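PDB 4NOB: polymeric immunoglobulin receptor from Mus musculus, which probably binds polymeric IgA and IgM through this first V-type immunoglobulin domain and carries them across mucosal epithelia, ending as secretory component. Local coordinates for residues A[68-73]-A[77-82]; A[48-53]-A[93-98]; A[39-44]-A[62-67]; A[26-29]-A[34-37]. All blocks are in the same frame, centred on the assembly; numbering follows the deposited sequence.

Interaction 1. Residues A[68-73]-A[77-82]. With NAG (2-acetamido-2-deoxy-beta-D-glucopyranose), chain B.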
# COMPACT_ATOMS: atom_id res chain seq x y z
N ALA A 68 1.60 8.46 6.83
CA ALA A 68 1.52 7.80 5.53
C ALA A 68 1.34 8.77 4.41
O ALA A 68 0.82 9.88 4.54
CB ALA A 68 0.44 6.72 5.47
N ASN A 69 1.71 8.36 3.19
CA ASN A 69 1.54 9.18 1.96
C ASN A 69 1.34 8.12 0.84
O ASN A 69 1.75 6.96 0.92
CB ASN A 69 2.82 10.03 1.69
CG ASN A 69 2.66 11.13 0.65
OD1 ASN A 69 1.63 11.33 0.11
ND2 ASN A 69 3.76 11.85 0.38
N LEU A 70 0.63 8.54 -0.18
CA LEU A 70 0.49 7.78 -1.42
C LEU A 70 0.84 8.77 -2.51
O LEU A 70 0.16 9.81 -2.65
CB LEU A 70 -0.86 7.13 -1.57
CG LEU A 70 -1.04 6.19 -2.76
CD1 LEU A 70 -2.26 5.36 -2.56
CD2 LEU A 70 -1.21 6.93 -4.10
N ILE A 71 1.87 8.53 -3.31
CA ILE A 71 2.30 9.45 -4.34
C ILE A 71 2.22 8.76 -5.70
O ILE A 71 2.85 7.69 -5.88
CB ILE A 71 3.77 9.87 -4.17
CG1 ILE A 71 4.06 10.35 -2.75
CG2 ILE A 71 4.11 10.94 -5.21
CD1 ILE A 71 5.53 10.59 -2.41
N ASN A 72 1.43 9.30 -6.58
CA ASN A 72 1.34 8.85 -7.95
C ASN A 72 2.47 9.44 -8.73
O ASN A 72 2.72 10.63 -8.71
CB ASN A 72 0.00 9.11 -8.61
CG ASN A 72 -0.14 8.44 -9.99
OD1 ASN A 72 0.27 7.33 -10.17
ND2 ASN A 72 -0.74 9.16 -10.94
N PHE A 73 3.13 8.59 -9.54
CA PHE A 73 4.19 9.00 -10.46
C PHE A 73 3.77 8.63 -11.90
O PHE A 73 4.26 7.60 -12.43
CB PHE A 73 5.53 8.37 -10.08
CG PHE A 73 6.12 8.85 -8.81
CD1 PHE A 73 6.61 10.13 -8.72
CD2 PHE A 73 6.26 7.98 -7.73
CE1 PHE A 73 7.19 10.60 -7.56
CE2 PHE A 73 6.85 8.48 -6.58
CZ PHE A 73 7.27 9.79 -6.50
N ASN A 77 4.63 5.44 -14.60
CA ASN A 77 3.55 4.47 -14.44
C ASN A 77 3.64 3.67 -13.13
O ASN A 77 3.46 2.45 -13.12
CB ASN A 77 3.42 3.57 -15.66
CG ASN A 77 3.26 4.38 -16.90
OD1 ASN A 77 2.36 5.23 -16.96
ND2 ASN A 77 4.03 4.09 -17.92
N THR A 78 3.96 4.35 -12.04
CA THR A 78 3.97 3.76 -10.74
C THR A 78 3.27 4.65 -9.73
O THR A 78 3.06 5.83 -9.98
CB THR A 78 5.40 3.52 -10.19
OG1 THR A 78 6.08 4.75 -9.91
CG2 THR A 78 6.21 2.71 -11.18
N PHE A 79 2.97 4.07 -8.58
CA PHE A 79 2.69 4.88 -7.38
C PHE A 79 3.35 4.26 -6.17
O PHE A 79 3.73 3.08 -6.21
CB PHE A 79 1.15 5.07 -7.12
CG PHE A 79 0.33 3.83 -6.83
CD1 PHE A 79 -0.05 2.99 -7.87
CD2 PHE A 79 -0.14 3.55 -5.51
CE1 PHE A 79 -0.82 1.85 -7.60
CE2 PHE A 79 -0.93 2.45 -5.31
CZ PHE A 79 -1.28 1.66 -6.32
N VAL A 80 3.58 5.08 -5.16
CA VAL A 80 4.32 4.67 -3.96
C VAL A 80 3.45 4.90 -2.72
O VAL A 80 2.79 5.95 -2.64
CB VAL A 80 5.64 5.36 -3.87
CG1 VAL A 80 6.42 4.92 -2.68
CG2 VAL A 80 6.44 5.17 -5.11
N ILE A 81 3.46 3.91 -1.84
CA ILE A 81 2.83 4.05 -0.55
C ILE A 81 3.91 4.07 0.49
O ILE A 81 4.67 3.12 0.65
CB ILE A 81 1.87 2.86 -0.30
CG1 ILE A 81 0.84 2.70 -1.40
CG2 ILE A 81 1.17 3.04 1.02
CD1 ILE A 81 0.99 1.47 -2.21
N ASN A 82 4.00 5.18 1.19
CA ASN A 82 4.98 5.33 2.32
C ASN A 82 4.25 5.20 3.62
O ASN A 82 3.21 5.85 3.81
CB ASN A 82 5.64 6.70 2.20
CG ASN A 82 6.57 6.84 1.00
OD1 ASN A 82 7.18 5.91 0.60
ND2 ASN A 82 6.66 8.02 0.49
C1 NAG B . 9.40 6.90 -10.69
C2 NAG B . 10.58 6.20 -10.03
C3 NAG B . 10.93 6.83 -8.67
C4 NAG B . 11.13 8.31 -8.87
C5 NAG B . 9.85 8.84 -9.50
C6 NAG B . 9.94 10.37 -9.73
C7 NAG B . 10.81 3.77 -10.44
C8 NAG B . 10.31 2.37 -10.10
N2 NAG B . 10.17 4.80 -9.85
O3 NAG B . 12.17 6.26 -8.23
O4 NAG B . 11.35 9.01 -7.61
O5 NAG B . 9.70 8.28 -10.79
O6 NAG B . 11.12 10.66 -10.53
O7 NAG B . 11.69 3.94 -11.30
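Six backbone hydrogen bonds tie N69, I71 and F73 to N82, V80 and T78. The pair between I71 and V80 is short both ways, 2.8 Å from I71 N to V80 O and 2.8 Å from V80 N to I71 O. The T78 N to F73 O bond is longer, 3.3 Å, and T78 N stands 41° out of the carbonyl plane. There N77 and T78 both face F73, a G1 beta bulge. This is the D-E hairpin of the V-set fold, with strand 22-27 on the far side of 78-83.

Apolar contacts differ between the faces. On the core side L70 CD2 lies 3.8 Å from F79 CD2, and F79 continues to C96. On the other, the F73 ring is sandwiched: NAG C5 sits 3.6 Å above one face, I71 CG2 covers the opposite face, and V80 CG2 meets the edge in plane, 3.6 Å from F73 CE2. Were F73 an alanine, the sugar would probably lose the ring it rests on, and I71 CG2 and V80 CG2 their cover.

The polar ends are satisfied outside the hairpin: N72 OD1 by Y28 OH, N82 OD1 by S23 OG, T78 OG1 by N76 OD1.

Interaction 2. Residues A[48-53]-A[93-98]; sequences GMCTTL and SYKCGL
Two strands that flank the central strand 39-44 in the C'-C-F part of the V-set sheet meet here over its side chains. No hydrogen bond links 48-53 to 93-98, and the closest CA pair, C50 and Y94, is 7.4 Å apart; each pairs instead with 39-44, T51 with R43 and S93 with Q44. The contact therefore consists of two separate side-chain touches, on opposite faces of the sheet.

On one face the sulfur of C50, disulfide-bonded to C42, rests against the aliphatic part of K95: C50 SG is 4.0 Å from K95 CG and equally near K95 CB and CD. The K95 chain stays extended past the disulfide and bends only at its last torsion (chi4 -67°), which carries NZ to a salt bridge with D108 on strand 105-114. The disulfide thus meets methylenes while the charge is met elsewhere.

The other face holds Y94, the tyrosine of the tyrosine corner, whose OH bonds the backbone O of D90 and whose ring lies nearly parallel to that of W41, with planes about 5° apart. L53, where the chain turns out of strand 50-52, reaches this ring with one methyl and crosses it at about a right angle: L53 CD1 stops in the ring plane at the edge, 3.7 Å from Y94 CE2.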
# COMPACT_ATOMS: atom_id res chain seq x y z
N GLY A 48 -13.76 -10.36 4.51
CA GLY A 48 -13.56 -10.43 3.10
C GLY A 48 -13.42 -9.13 2.31
O GLY A 48 -13.12 -9.13 1.14
N MET A 49 -13.61 -8.03 2.97
CA MET A 49 -13.48 -6.72 2.35
C MET A 49 -12.07 -6.27 2.51
O MET A 49 -11.43 -6.62 3.50
CB MET A 49 -14.31 -5.64 3.07
CG MET A 49 -15.77 -5.75 2.81
SD MET A 49 -16.61 -4.30 3.47
CE MET A 49 -16.47 -4.53 5.18
N CYS A 50 -11.64 -5.42 1.60
CA CYS A 50 -10.28 -4.77 1.67
C CYS A 50 -10.60 -3.33 1.96
O CYS A 50 -11.16 -2.65 1.05
CB CYS A 50 -9.53 -5.04 0.38
SG CYS A 50 -7.72 -4.66 0.53
N THR A 51 -10.30 -2.87 3.18
CA THR A 51 -10.63 -1.54 3.72
C THR A 51 -9.54 -0.55 3.33
O THR A 51 -8.44 -0.74 3.76
CB THR A 51 -10.80 -1.59 5.22
OG1 THR A 51 -11.92 -2.50 5.53
CG2 THR A 51 -10.97 -0.21 5.87
N THR A 52 -9.98 0.48 2.63
CA THR A 52 -9.07 1.56 2.22
C THR A 52 -8.46 2.23 3.36
O THR A 52 -9.16 2.71 4.29
CB THR A 52 -9.74 2.57 1.32
OG1 THR A 52 -10.33 1.89 0.23
CG2 THR A 52 -8.74 3.58 0.72
N LEU A 53 -7.13 2.34 3.36
CA LEU A 53 -6.39 3.08 4.34
C LEU A 53 -5.81 4.39 3.79
O LEU A 53 -5.68 5.36 4.55
CB LEU A 53 -5.19 2.25 4.90
CG LEU A 53 -5.67 0.99 5.64
CD1 LEU A 53 -4.48 0.14 5.97
CD2 LEU A 53 -6.51 1.33 6.88
N SER A 93 -2.30 -8.45 5.64
CA SER A 93 -2.49 -8.73 4.19
C SER A 93 -3.17 -7.50 3.60
O SER A 93 -4.19 -7.05 4.08
CB SER A 93 -3.40 -9.95 3.99
OG SER A 93 -2.76 -11.10 4.51
N TYR A 94 -2.50 -6.93 2.60
CA TYR A 94 -2.90 -5.67 1.95
C TYR A 94 -3.00 -5.83 0.45
O TYR A 94 -2.51 -6.79 -0.15
CB TYR A 94 -1.86 -4.58 2.30
CG TYR A 94 -1.76 -4.25 3.76
CD1 TYR A 94 -0.99 -5.01 4.61
CD2 TYR A 94 -2.40 -3.17 4.28
CE1 TYR A 94 -0.92 -4.72 5.98
CE2 TYR A 94 -2.29 -2.83 5.64
CZ TYR A 94 -1.54 -3.60 6.48
OH TYR A 94 -1.40 -3.23 7.81
N LYS A 95 -3.59 -4.79 -0.18
CA LYS A 95 -3.55 -4.67 -1.62
C LYS A 95 -3.18 -3.24 -2.04
O LYS A 95 -3.63 -2.31 -1.37
CB LYS A 95 -4.90 -5.07 -2.29
CG LYS A 95 -5.33 -6.47 -2.07
CD LYS A 95 -6.66 -6.68 -2.77
CE LYS A 95 -7.29 -7.99 -2.34
NZ LYS A 95 -6.53 -9.19 -2.78
N CYS A 96 -2.38 -3.12 -3.07
CA CYS A 96 -2.30 -1.85 -3.79
C CYS A 96 -3.11 -2.01 -5.07
O CYS A 96 -3.09 -3.10 -5.65
CB CYS A 96 -0.88 -1.42 -4.06
SG CYS A 96 -0.00 -2.56 -5.15
N GLY A 97 -3.83 -1.00 -5.51
CA GLY A 97 -4.61 -1.12 -6.67
C GLY A 97 -5.04 0.15 -7.31
O GLY A 97 -4.81 1.27 -6.82
N LEU A 98 -5.78 -0.05 -8.43
CA LEU A 98 -6.35 1.01 -9.25
C LEU A 98 -7.87 0.83 -9.31
O LEU A 98 -8.36 -0.28 -9.50
CB LEU A 98 -5.81 0.98 -10.67
CG LEU A 98 -4.51 1.77 -10.93
CD1 LEU A 98 -3.40 1.31 -10.07
CD2 LEU A 98 -4.16 1.65 -12.43

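Interaction 3. Residues A[39-44]-A[62-67]; sequences KYWCRQ and KEYSGR. With EDO (1,2-ethanediol), chain E.
The nearest CA atoms of strand 39-44 and the loop 62-67, those of W41 and Y64, are 11.4 Å apart, so two long aromatic side chains span the gap between a strand and a 3-10 turn. W41 gives its indole N-H to the tyrosine oxygen, NE1 to Y64 OH 3.0 Å, with the N-H...O angle at 153° and the oxygen nearly in the indole plane. With CG anti to the backbone N (chi1 172°) the W41 indole is carried toward the loop, and the turn about chi2 (-109°) presents its NE1 edge. The rings meet rim to rim, their planes not far from parallel, and W41 CD1 lies 3.8 Å from Y64 CE2. Here a phenylalanine for Y64 would probably leave the buried indole N-H without this acceptor.

R67 supports the tyrosine from the loop side. Y64 CD1 lies 3.5 Å above one face of the R67 guanidinium, toward its rim, and R67 NE and NH2 both grip E63 O side-on, each at 3.0 Å. NH2 also forms a salt bridge with D90. An ethanediol, probably from the crystallisation liquor, lies beside R43, whose NH1 bonds its O2 at 3.2 Å and also the backbone O of D89.

I81 and I83 press on W41 from the facing sheet. This is the core tryptophan of strand C in the immunoglobulin V-set fold, joined to the C''-D loop, with the R67-D90 salt bridge that closes the lower end of V domains.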
# COMPACT_ATOMS: atom_id res chain seq x y z
N LYS A 39 -5.93 5.54 -7.21
CA LYS A 39 -5.03 4.58 -6.64
C LYS A 39 -5.38 4.39 -5.20
O LYS A 39 -5.76 5.32 -4.47
CB LYS A 39 -3.60 5.11 -6.68
CG LYS A 39 -3.13 5.78 -7.93
CD LYS A 39 -3.15 4.97 -9.17
CE LYS A 39 -2.64 5.58 -10.45
NZ LYS A 39 -3.32 6.85 -10.76
N TYR A 40 -5.15 3.16 -4.69
CA TYR A 40 -5.46 2.88 -3.27
C TYR A 40 -4.51 1.88 -2.66
O TYR A 40 -3.89 1.07 -3.35
CB TYR A 40 -6.93 2.40 -3.10
CG TYR A 40 -7.25 1.12 -3.78
CD1 TYR A 40 -6.93 -0.12 -3.22
CD2 TYR A 40 -7.80 1.07 -5.06
CE1 TYR A 40 -7.19 -1.29 -3.89
CE2 TYR A 40 -8.02 -0.11 -5.70
CZ TYR A 40 -7.70 -1.31 -5.11
OH TYR A 40 -7.99 -2.55 -5.71
N TRP A 41 -4.50 1.89 -1.33
CA TRP A 41 -3.85 0.93 -0.48
C TRP A 41 -4.94 0.54 0.53
O TRP A 41 -5.47 1.38 1.23
CB TRP A 41 -2.65 1.52 0.20
CG TRP A 41 -1.96 0.73 1.24
CD1 TRP A 41 -1.98 1.00 2.59
CD2 TRP A 41 -1.11 -0.43 1.08
NE1 TRP A 41 -1.22 0.09 3.29
CE2 TRP A 41 -0.63 -0.77 2.36
CE3 TRP A 41 -0.70 -1.18 -0.02
CZ2 TRP A 41 0.26 -1.81 2.58
CZ3 TRP A 41 0.18 -2.21 0.20
CH2 TRP A 41 0.65 -2.50 1.49
N CYS A 42 -5.16 -0.76 0.67
CA CYS A 42 -6.23 -1.28 1.56
C CYS A 42 -5.72 -2.52 2.31
O CYS A 42 -4.81 -3.21 1.88
CB CYS A 42 -7.49 -1.59 0.76
SG CYS A 42 -7.35 -2.88 -0.49
N ARG A 43 -6.34 -2.77 3.48
CA ARG A 43 -6.06 -3.94 4.30
C ARG A 43 -7.18 -4.94 4.21
O ARG A 43 -8.34 -4.59 4.36
CB ARG A 43 -5.92 -3.50 5.78
CG ARG A 43 -5.47 -4.65 6.70
CD ARG A 43 -5.02 -4.17 8.14
NE ARG A 43 -4.38 -5.29 8.83
CZ ARG A 43 -3.61 -5.14 9.85
NH1 ARG A 43 -3.35 -3.98 10.35
NH2 ARG A 43 -3.15 -6.24 10.44
N GLN A 44 -6.80 -6.16 3.86
CA GLN A 44 -7.76 -7.26 3.81
C GLN A 44 -8.17 -7.66 5.20
O GLN A 44 -7.38 -7.84 6.13
CB GLN A 44 -7.07 -8.45 3.15
CG GLN A 44 -6.60 -8.23 1.76
CD GLN A 44 -6.63 -9.45 0.88
OE1 GLN A 44 -7.71 -9.87 0.47
NE2 GLN A 44 -5.44 -10.01 0.57
N LYS A 62 -7.79 7.12 9.95
CA LYS A 62 -7.21 7.63 11.19
C LYS A 62 -6.08 6.75 11.69
O LYS A 62 -5.19 7.23 12.43
CB LYS A 62 -8.30 7.74 12.27
CG LYS A 62 -8.87 6.44 12.71
CD LYS A 62 -10.11 6.66 13.62
CE LYS A 62 -10.71 5.30 13.97
NZ LYS A 62 -12.03 5.56 14.67
N GLU A 63 -6.01 5.47 11.28
CA GLU A 63 -4.92 4.65 11.69
C GLU A 63 -3.57 5.10 11.12
O GLU A 63 -2.51 4.65 11.61
CB GLU A 63 -5.14 3.23 11.19
CG GLU A 63 -6.39 2.56 11.75
CD GLU A 63 -6.53 2.63 13.22
OE1 GLU A 63 -5.48 2.62 13.96
OE2 GLU A 63 -7.73 2.72 13.67
N TYR A 64 -3.62 5.88 10.04
CA TYR A 64 -2.42 6.39 9.39
C TYR A 64 -2.20 7.90 9.56
O TYR A 64 -1.28 8.44 8.98
CB TYR A 64 -2.48 6.08 7.90
CG TYR A 64 -2.10 4.70 7.48
CD1 TYR A 64 -1.74 3.73 8.38
CD2 TYR A 64 -2.04 4.38 6.16
CE1 TYR A 64 -1.35 2.46 7.92
CE2 TYR A 64 -1.64 3.11 5.71
CZ TYR A 64 -1.35 2.16 6.61
OH TYR A 64 -0.94 0.91 6.15
N SER A 65 -2.96 8.59 10.42
CA SER A 65 -2.78 10.03 10.65
C SER A 65 -1.33 10.24 11.02
O SER A 65 -0.73 9.60 11.87
CB SER A 65 -3.63 10.51 11.84
OG SER A 65 -5.01 10.58 11.45
N GLY A 66 -0.73 11.20 10.37
CA GLY A 66 0.62 11.57 10.63
C GLY A 66 1.74 10.65 10.15
O GLY A 66 2.95 10.96 10.47
N ARG A 67 1.43 9.63 9.39
CA ARG A 67 2.45 8.62 9.10
C ARG A 67 2.37 7.97 7.78
O ARG A 67 3.00 6.92 7.57
CB ARG A 67 2.59 7.59 10.22
CG ARG A 67 1.43 6.63 10.36
CD ARG A 67 1.58 5.66 11.51
NE ARG A 67 0.52 4.67 11.57
CZ ARG A 67 0.66 3.36 11.43
NH1 ARG A 67 1.84 2.85 11.13
NH2 ARG A 67 -0.34 2.54 11.52
C1 EDO E . -3.25 -0.00 10.67
O1 EDO E . -2.69 -1.20 11.25
C2 EDO E . -3.81 -0.37 9.36
O2 EDO E . -4.90 -1.30 9.52

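Interaction 4. Residues A[26-29]-A[34-37]; sequences CYYP and NRHT. With NAG (2-acetamido-2-deoxy-beta-D-glucopyranose), chain B.
N34 and R35, in the short helix late in the B-C connection, pack against Y28 and P29 at its start. The carbonyl O of N34 stands 3.9 Å above one face of the Y28 ring, toward its rim, while N34 CB is 3.8 Å from Y28 CD1. R35 CG comes to the ring edge in plane, 3.9 Å from Y28 CE1, and the guanidinium beyond it is turned 45° to the ring. The N34 amide lies across the proline, ND2 3.5 Å from P29 CB, and its single bond over the contact, N34 ND2 to P29 O at 3.5 Å, is weak.

Y28 holds CG between its backbone N and carbonyl carbon (chi1 53°), which brings the ring against N34 and R35. Its OH is then fixed by N72 OD1, whose amide nitrogen in turn bonds R35 O. R35 NH1 pairs with D30 in a salt bridge and also bonds N77 OD1. K39 NZ donates to R35 O and T37 O, and weakly to N34 O.

The short helix 32-36 thus forms part of the B-C connection, the position of CDR1 in a V domain, resting on the end of strand 22-27 beside the turn that joins strands 68-73 and 78-83, with L98 of strand 92-98 against N34 and T37.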
# COMPACT_ATOMS: atom_id res chain seq x y z
N CYS A 26 4.14 0.21 -6.39
CA CYS A 26 3.23 -0.59 -7.27
C CYS A 26 3.31 -0.02 -8.67
O CYS A 26 3.23 1.18 -8.89
CB CYS A 26 1.85 -0.67 -6.73
SG CYS A 26 1.87 -1.77 -5.21
N TYR A 27 3.38 -0.94 -9.66
CA TYR A 27 3.49 -0.68 -11.07
C TYR A 27 2.17 -1.00 -11.75
O TYR A 27 1.52 -1.98 -11.43
CB TYR A 27 4.52 -1.63 -11.67
CG TYR A 27 5.93 -1.42 -11.20
CD1 TYR A 27 6.36 -2.03 -10.03
CD2 TYR A 27 6.84 -0.73 -11.93
CE1 TYR A 27 7.74 -1.87 -9.59
CE2 TYR A 27 8.14 -0.59 -11.50
CZ TYR A 27 8.56 -1.18 -10.35
OH TYR A 27 9.96 -1.07 -10.02
N TYR A 28 1.79 -0.12 -12.68
CA TYR A 28 0.52 -0.32 -13.39
C TYR A 28 0.74 -0.23 -14.90
O TYR A 28 1.83 0.16 -15.38
CB TYR A 28 -0.54 0.63 -12.87
CG TYR A 28 -0.17 2.09 -12.84
CD1 TYR A 28 -0.19 2.87 -13.99
CD2 TYR A 28 0.14 2.72 -11.63
CE1 TYR A 28 0.11 4.22 -13.93
CE2 TYR A 28 0.41 4.07 -11.59
CZ TYR A 28 0.37 4.79 -12.73
OH TYR A 28 0.64 6.13 -12.67
N PRO A 29 -0.26 -0.62 -15.71
CA PRO A 29 -0.02 -0.61 -17.15
C PRO A 29 0.11 0.85 -17.69
O PRO A 29 -0.49 1.79 -17.17
CB PRO A 29 -1.22 -1.30 -17.69
CG PRO A 29 -1.75 -2.11 -16.55
CD PRO A 29 -1.57 -1.24 -15.38
N ASN A 34 -5.05 4.49 -16.72
CA ASN A 34 -4.44 4.01 -15.46
C ASN A 34 -3.66 5.11 -14.79
O ASN A 34 -3.65 5.29 -13.56
CB ASN A 34 -3.53 2.84 -15.70
CG ASN A 34 -4.32 1.61 -16.07
OD1 ASN A 34 -5.46 1.49 -15.63
ND2 ASN A 34 -3.84 0.83 -16.96
N ARG A 35 -2.94 5.95 -15.53
CA ARG A 35 -2.25 7.03 -14.90
C ARG A 35 -3.12 7.97 -14.09
O ARG A 35 -2.71 8.53 -13.04
CB ARG A 35 -1.42 7.86 -15.95
CG ARG A 35 -0.11 7.21 -16.40
CD ARG A 35 0.65 8.07 -17.37
NE ARG A 35 0.06 8.08 -18.69
CZ ARG A 35 0.31 7.18 -19.62
NH1 ARG A 35 1.09 6.15 -19.38
NH2 ARG A 35 -0.23 7.26 -20.82
N HIS A 36 -4.37 8.22 -14.60
CA HIS A 36 -5.26 9.19 -13.98
C HIS A 36 -6.32 8.61 -13.07
O HIS A 36 -6.95 9.41 -12.38
CB HIS A 36 -5.93 10.00 -15.09
CG HIS A 36 -4.94 10.72 -15.95
ND1 HIS A 36 -4.15 11.75 -15.46
CD2 HIS A 36 -4.46 10.46 -17.19
CE1 HIS A 36 -3.30 12.15 -16.40
NE2 HIS A 36 -3.48 11.38 -17.46
N THR A 37 -6.44 7.31 -12.95
CA THR A 37 -7.49 6.68 -12.15
C THR A 37 -7.15 6.74 -10.69
O THR A 37 -5.98 6.98 -10.30
CB THR A 37 -7.80 5.30 -12.63
OG1 THR A 37 -9.13 4.94 -12.13
CG2 THR A 37 -6.80 4.28 -12.26
C1 NAG B . 9.40 6.90 -10.69
C2 NAG B . 10.58 6.20 -10.03
C3 NAG B . 10.93 6.83 -8.67
C4 NAG B . 11.13 8.31 -8.87
C5 NAG B . 9.85 8.84 -9.50
C6 NAG B . 9.94 10.37 -9.73
C7 NAG B . 10.81 3.77 -10.44
C8 NAG B . 10.31 2.37 -10.10
N2 NAG B . 10.17 4.80 -9.85
O3 NAG B . 12.17 6.26 -8.23
O4 NAG B . 11.35 9.01 -7.61
O5 NAG B . 9.70 8.28 -10.79
O6 NAG B . 11.12 10.66 -10.53
O7 NAG B . 11.69 3.94 -11.30

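Interactions 1 and 2 belong to opposite sheets of the sandwich and meet in the core, where F79 and I81 pack on C96; the C26-C96 disulfide joins 26-29 to 93-98 there. Interaction 3 is the fully buried contact, carried by one indole-hydroxyl bond, whereas interaction 1 relies on a backbone hydrogen-bond ladder with a sugar on its outer face. Interactions 2 and 3 share strand 39-44 as neighbour or member, and the C42-C50 disulfide links them covalently. Interaction 4, farther from the centre, is mostly van der Waals packing with one weak bond, and is tied to interaction 1 by N72-Y28 and N77-R35.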